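PDB 3ZTV: NAD nucleotidase from Haemophilus influenzae, which degrades NAD to adenosine and nicotinamide riboside in the periplasm, acting both as an NAD pyrophosphatase and as a 5'-nucleotidase. Local coordinates for residues A[396-410]-A[462-474]. Numbering follows the deposited sequence.
Sequences YNELKTVDLTIQNAG and STGAFPYGAGIRY. With ADN (adenosine), chain D.
Thr405 with Ala470 and Gln407 with Tyr468 are hydrogen-bonded antiparallel pairs, joined by four backbone bonds. Thr405 OG1 lies 3.4 Å from Ala470 CB. The hydroxyl is hydrogen-bonded to Ala392 O. Tyr396 packs at the same end: its CB meets Ala470 CB, and CE1 comes to 4.0 Å from Gly471 CA. Gly471, with a positive phi, turns the chain into strand 472-477. Leu404 and Ile472 cross at a slant, CB to CB at 3.9 Å. On the face shared with Asn408, Ile406 and Pro467 lie side by side and point the same way; Ile406 CG2 lies 4.0 Å from Pro467 CB. Ala409 CB sits at the edge of the Tyr468 ring, 3.8 Å from CE1.

The far end lines the adenosine pocket. Asn408 CG stands between its backbone N and carbonyl carbon (chi1 64°), which turns the amide to the base. ND2 gives a straight 3.1 Å bond to adenosine N3 and only weak ones to O2' and Gly464 O. Asn514 is also a polar partner of this amide. Gly410 N binds Gly464 O in the carbonyl plane, on a lone pair. The two glycines bring their CA atoms to 3.6 Å beside the ribose, Gly410 CA close to O2'. Ser462 OG donates to O3' at 2.8 Å and accepts from Gly464 N in an ST turn.

Strand 467-470 is outermost in a five-stranded mixed sheet. Strand 404-408 lies between it and strand 508-514. Helix 386-396 covers the face bearing Gln407, Tyr468 and Ala470, while Leu404 and Ile472 touch strand 487-493 of the adjoining sheet.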
# COMPACT_ATOMS: atom_id res chain seq x y z
N TYR A 396 21.42 -5.21 22.30
CA TYR A 396 21.77 -4.84 20.93
C TYR A 396 21.50 -5.99 19.97
O TYR A 396 21.09 -5.79 18.83
CB TYR A 396 23.25 -4.43 20.91
CG TYR A 396 23.81 -4.03 19.56
CD1 TYR A 396 23.70 -2.72 19.10
CD2 TYR A 396 24.48 -4.95 18.77
CE1 TYR A 396 24.24 -2.35 17.87
CE2 TYR A 396 25.02 -4.59 17.56
CZ TYR A 396 24.90 -3.29 17.11
OH TYR A 396 25.44 -2.95 15.89
N ASN A 397 21.71 -7.21 20.46
CA ASN A 397 21.51 -8.41 19.66
C ASN A 397 20.05 -8.72 19.31
O ASN A 397 19.79 -9.50 18.39
CB ASN A 397 22.13 -9.61 20.39
CG ASN A 397 21.89 -10.92 19.67
OD1 ASN A 397 22.49 -11.19 18.63
ND2 ASN A 397 21.03 -11.76 20.24
N GLU A 398 19.10 -8.12 20.02
CA GLU A 398 17.68 -8.43 19.81
C GLU A 398 17.13 -8.00 18.45
O GLU A 398 16.43 -8.78 17.79
CB GLU A 398 16.82 -7.82 20.91
CG GLU A 398 16.85 -8.57 22.23
CD GLU A 398 15.99 -9.81 22.24
OE1 GLU A 398 15.52 -10.24 21.16
OE2 GLU A 398 15.76 -10.36 23.33
N LEU A 399 17.42 -6.77 18.05
CA LEU A 399 16.79 -6.15 16.88
C LEU A 399 17.80 -5.84 15.79
O LEU A 399 18.76 -5.12 16.02
CB LEU A 399 16.08 -4.86 17.28
CG LEU A 399 15.05 -4.94 18.40
CD1 LEU A 399 14.44 -3.58 18.68
CD2 LEU A 399 13.96 -5.94 18.07
N LYS A 400 17.57 -6.37 14.59
CA LYS A 400 18.50 -6.11 13.49
C LYS A 400 18.56 -4.63 13.12
O LYS A 400 19.54 -4.17 12.52
CB LYS A 400 18.12 -6.94 12.26
CG LYS A 400 16.71 -6.71 11.73
CD LYS A 400 16.42 -7.62 10.54
CE LYS A 400 14.94 -7.60 10.17
NZ LYS A 400 14.08 -8.18 11.25
N THR A 401 17.53 -3.88 13.51
CA THR A 401 17.39 -2.48 13.15
C THR A 401 18.12 -1.51 14.09
O THR A 401 18.38 -0.37 13.73
CB THR A 401 15.90 -2.10 13.16
OG1 THR A 401 15.32 -2.51 14.40
CG2 THR A 401 15.17 -2.78 12.00
N VAL A 402 18.42 -1.96 15.30
CA VAL A 402 18.96 -1.07 16.32
C VAL A 402 20.41 -0.65 16.07
O VAL A 402 21.26 -1.48 15.76
CB VAL A 402 18.80 -1.69 17.73
CG1 VAL A 402 19.59 -0.90 18.77
CG2 VAL A 402 17.32 -1.74 18.11
N ASP A 403 20.67 0.65 16.19
CA ASP A 403 22.02 1.19 15.98
C ASP A 403 22.90 1.14 17.23
O ASP A 403 24.12 0.98 17.14
CB ASP A 403 21.93 2.63 15.47
CG ASP A 403 21.31 2.73 14.10
OD1 ASP A 403 21.81 2.06 13.17
OD2 ASP A 403 20.31 3.45 13.95
N LEU A 404 22.29 1.31 18.39
CA LEU A 404 23.05 1.33 19.63
C LEU A 404 22.10 1.08 20.79
O LEU A 404 20.90 1.35 20.68
CB LEU A 404 23.77 2.67 19.80
CG LEU A 404 22.90 3.92 19.91
CD1 LEU A 404 22.74 4.34 21.37
CD2 LEU A 404 23.44 5.08 19.06
N THR A 405 22.63 0.55 21.88
CA THR A 405 21.85 0.40 23.09
C THR A 405 22.58 1.03 24.27
O THR A 405 23.81 1.12 24.27
CB THR A 405 21.57 -1.07 23.42
OG1 THR A 405 22.81 -1.77 23.53
CG2 THR A 405 20.70 -1.72 22.35
N ILE A 406 21.81 1.45 25.27
CA ILE A 406 22.36 2.06 26.48
C ILE A 406 21.72 1.41 27.70
O ILE A 406 20.49 1.28 27.77
CB ILE A 406 22.09 3.57 26.51
CG1 ILE A 406 22.79 4.25 25.33
CG2 ILE A 406 22.52 4.17 27.84
CD1 ILE A 406 22.39 5.70 25.12
N GLN A 407 22.56 0.98 28.65
CA GLN A 407 22.12 0.31 29.88
C GLN A 407 22.73 1.03 31.08
O GLN A 407 23.90 1.43 31.05
CB GLN A 407 22.52 -1.17 29.87
CG GLN A 407 22.22 -1.96 31.15
CD GLN A 407 20.74 -2.25 31.36
OE1 GLN A 407 19.89 -1.90 30.54
NE2 GLN A 407 20.42 -2.90 32.47
N ASN A 408 21.95 1.19 32.15
CA ASN A 408 22.45 1.81 33.38
C ASN A 408 23.16 0.79 34.28
O ASN A 408 22.68 -0.34 34.43
CB ASN A 408 21.31 2.50 34.14
CG ASN A 408 20.26 1.52 34.62
OD1 ASN A 408 19.67 0.78 33.84
ND2 ASN A 408 20.03 1.50 35.93
N ALA A 409 24.28 1.19 34.88
CA ALA A 409 25.10 0.30 35.70
C ALA A 409 24.36 -0.30 36.89
O ALA A 409 24.70 -1.40 37.35
CB ALA A 409 26.37 1.03 36.16
N GLY A 410 23.37 0.40 37.41
CA GLY A 410 22.60 -0.08 38.54
C GLY A 410 21.71 -1.26 38.19
O GLY A 410 21.13 -1.90 39.07
N SER A 462 21.81 8.54 42.25
CA SER A 462 22.41 7.22 42.41
C SER A 462 23.49 6.94 41.37
O SER A 462 23.31 7.21 40.19
CB SER A 462 21.32 6.15 42.33
OG SER A 462 21.87 4.85 42.16
N THR A 463 24.60 6.36 41.82
CA THR A 463 25.68 5.98 40.91
C THR A 463 25.21 4.93 39.91
O THR A 463 25.86 4.71 38.88
CB THR A 463 26.89 5.41 41.68
OG1 THR A 463 26.46 4.36 42.54
CG2 THR A 463 27.56 6.50 42.51
N GLY A 464 24.08 4.29 40.20
CA GLY A 464 23.54 3.28 39.32
C GLY A 464 23.09 3.81 37.97
O GLY A 464 22.80 3.03 37.05
N ALA A 465 23.02 5.13 37.83
CA ALA A 465 22.63 5.75 36.56
C ALA A 465 23.74 5.71 35.50
O ALA A 465 23.47 5.94 34.32
CB ALA A 465 22.17 7.18 36.78
N PHE A 466 24.97 5.43 35.91
CA PHE A 466 26.09 5.58 34.98
C PHE A 466 25.89 4.70 33.75
O PHE A 466 25.67 3.50 33.88
CB PHE A 466 27.42 5.29 35.67
CG PHE A 466 28.59 5.85 34.93
CD1 PHE A 466 29.18 5.15 33.89
CD2 PHE A 466 29.09 7.11 35.26
CE1 PHE A 466 30.25 5.69 33.19
CE2 PHE A 466 30.15 7.65 34.56
CZ PHE A 466 30.73 6.93 33.52
N PRO A 467 25.99 5.29 32.54
CA PRO A 467 25.61 4.59 31.31
C PRO A 467 26.76 3.86 30.60
O PRO A 467 27.88 4.37 30.52
CB PRO A 467 25.12 5.73 30.42
CG PRO A 467 26.02 6.87 30.79
CD PRO A 467 26.27 6.72 32.28
N TYR A 468 26.45 2.67 30.09
CA TYR A 468 27.37 1.92 29.24
C TYR A 468 26.56 1.45 28.04
O TYR A 468 25.37 1.18 28.16
CB TYR A 468 27.94 0.70 29.97
CG TYR A 468 28.80 1.02 31.17
CD1 TYR A 468 28.24 1.37 32.40
CD2 TYR A 468 30.19 0.95 31.08
CE1 TYR A 468 29.04 1.65 33.50
CE2 TYR A 468 30.99 1.24 32.18
CZ TYR A 468 30.41 1.59 33.39
OH TYR A 468 31.19 1.87 34.49
N GLY A 469 27.21 1.34 26.89
CA GLY A 469 26.51 1.02 25.66
C GLY A 469 27.12 -0.08 24.80
O GLY A 469 28.26 -0.52 25.01
N ALA A 470 26.32 -0.53 23.84
CA ALA A 470 26.75 -1.46 22.81
C ALA A 470 26.47 -0.80 21.47
O ALA A 470 25.41 -0.23 21.28
CB ALA A 470 26.00 -2.77 22.92
N GLY A 471 27.43 -0.87 20.54
CA GLY A 471 27.30 -0.16 19.28
C GLY A 471 27.56 1.33 19.42
O GLY A 471 27.48 2.09 18.44
N ILE A 472 27.84 1.76 20.65
CA ILE A 472 28.23 3.13 20.96
C ILE A 472 29.32 3.08 22.01
O ILE A 472 29.29 2.24 22.91
CB ILE A 472 27.03 3.98 21.47
CG1 ILE A 472 27.45 5.45 21.66
CG2 ILE A 472 26.46 3.39 22.76
CD1 ILE A 472 26.30 6.42 21.84
N ARG A 473 30.32 3.95 21.88
CA ARG A 473 31.39 4.04 22.86
C ARG A 473 31.74 5.51 23.03
O ARG A 473 31.56 6.30 22.10
CB ARG A 473 32.60 3.21 22.43
CG ARG A 473 33.30 3.70 21.18
CD ARG A 473 34.36 2.71 20.73
NE ARG A 473 35.15 3.22 19.61
CZ ARG A 473 35.97 2.49 18.87
NH1 ARG A 473 36.11 1.19 19.12
NH2 ARG A 473 36.65 3.04 17.88
N TYR A 474 32.21 5.87 24.21
CA TYR A 474 32.48 7.28 24.47
C TYR A 474 33.60 7.49 25.48
O TYR A 474 33.94 6.59 26.25
CB TYR A 474 31.20 8.02 24.90
CG TYR A 474 30.70 7.65 26.28
CD1 TYR A 474 29.82 6.58 26.47
CD2 TYR A 474 31.11 8.37 27.40
CE1 TYR A 474 29.36 6.25 27.75
CE2 TYR A 474 30.66 8.04 28.67
CZ TYR A 474 29.80 6.98 28.85
OH TYR A 474 29.38 6.67 30.13
O5' ADN D . 18.99 0.81 44.17
C5' ADN D . 18.39 1.72 43.25
C4' ADN D . 19.16 1.66 41.93
O4' ADN D . 18.96 0.40 41.30
C3' ADN D . 18.70 2.71 40.93
O3' ADN D . 19.44 3.92 41.06
C2' ADN D . 18.96 2.04 39.59
O2' ADN D . 20.30 2.29 39.15
C1' ADN D . 18.83 0.56 39.88
N9 ADN D . 17.49 0.09 39.46
C8 ADN D . 16.37 0.04 40.21
N7 ADN D . 15.33 -0.45 39.47
C5 ADN D . 15.79 -0.70 38.23
C6 ADN D . 15.25 -1.23 36.96
N6 ADN D . 13.95 -1.60 36.82
N1 ADN D . 16.09 -1.34 35.91
C2 ADN D . 17.39 -0.99 36.00
N3 ADN D . 17.95 -0.50 37.12
C4 ADN D . 17.21 -0.35 38.24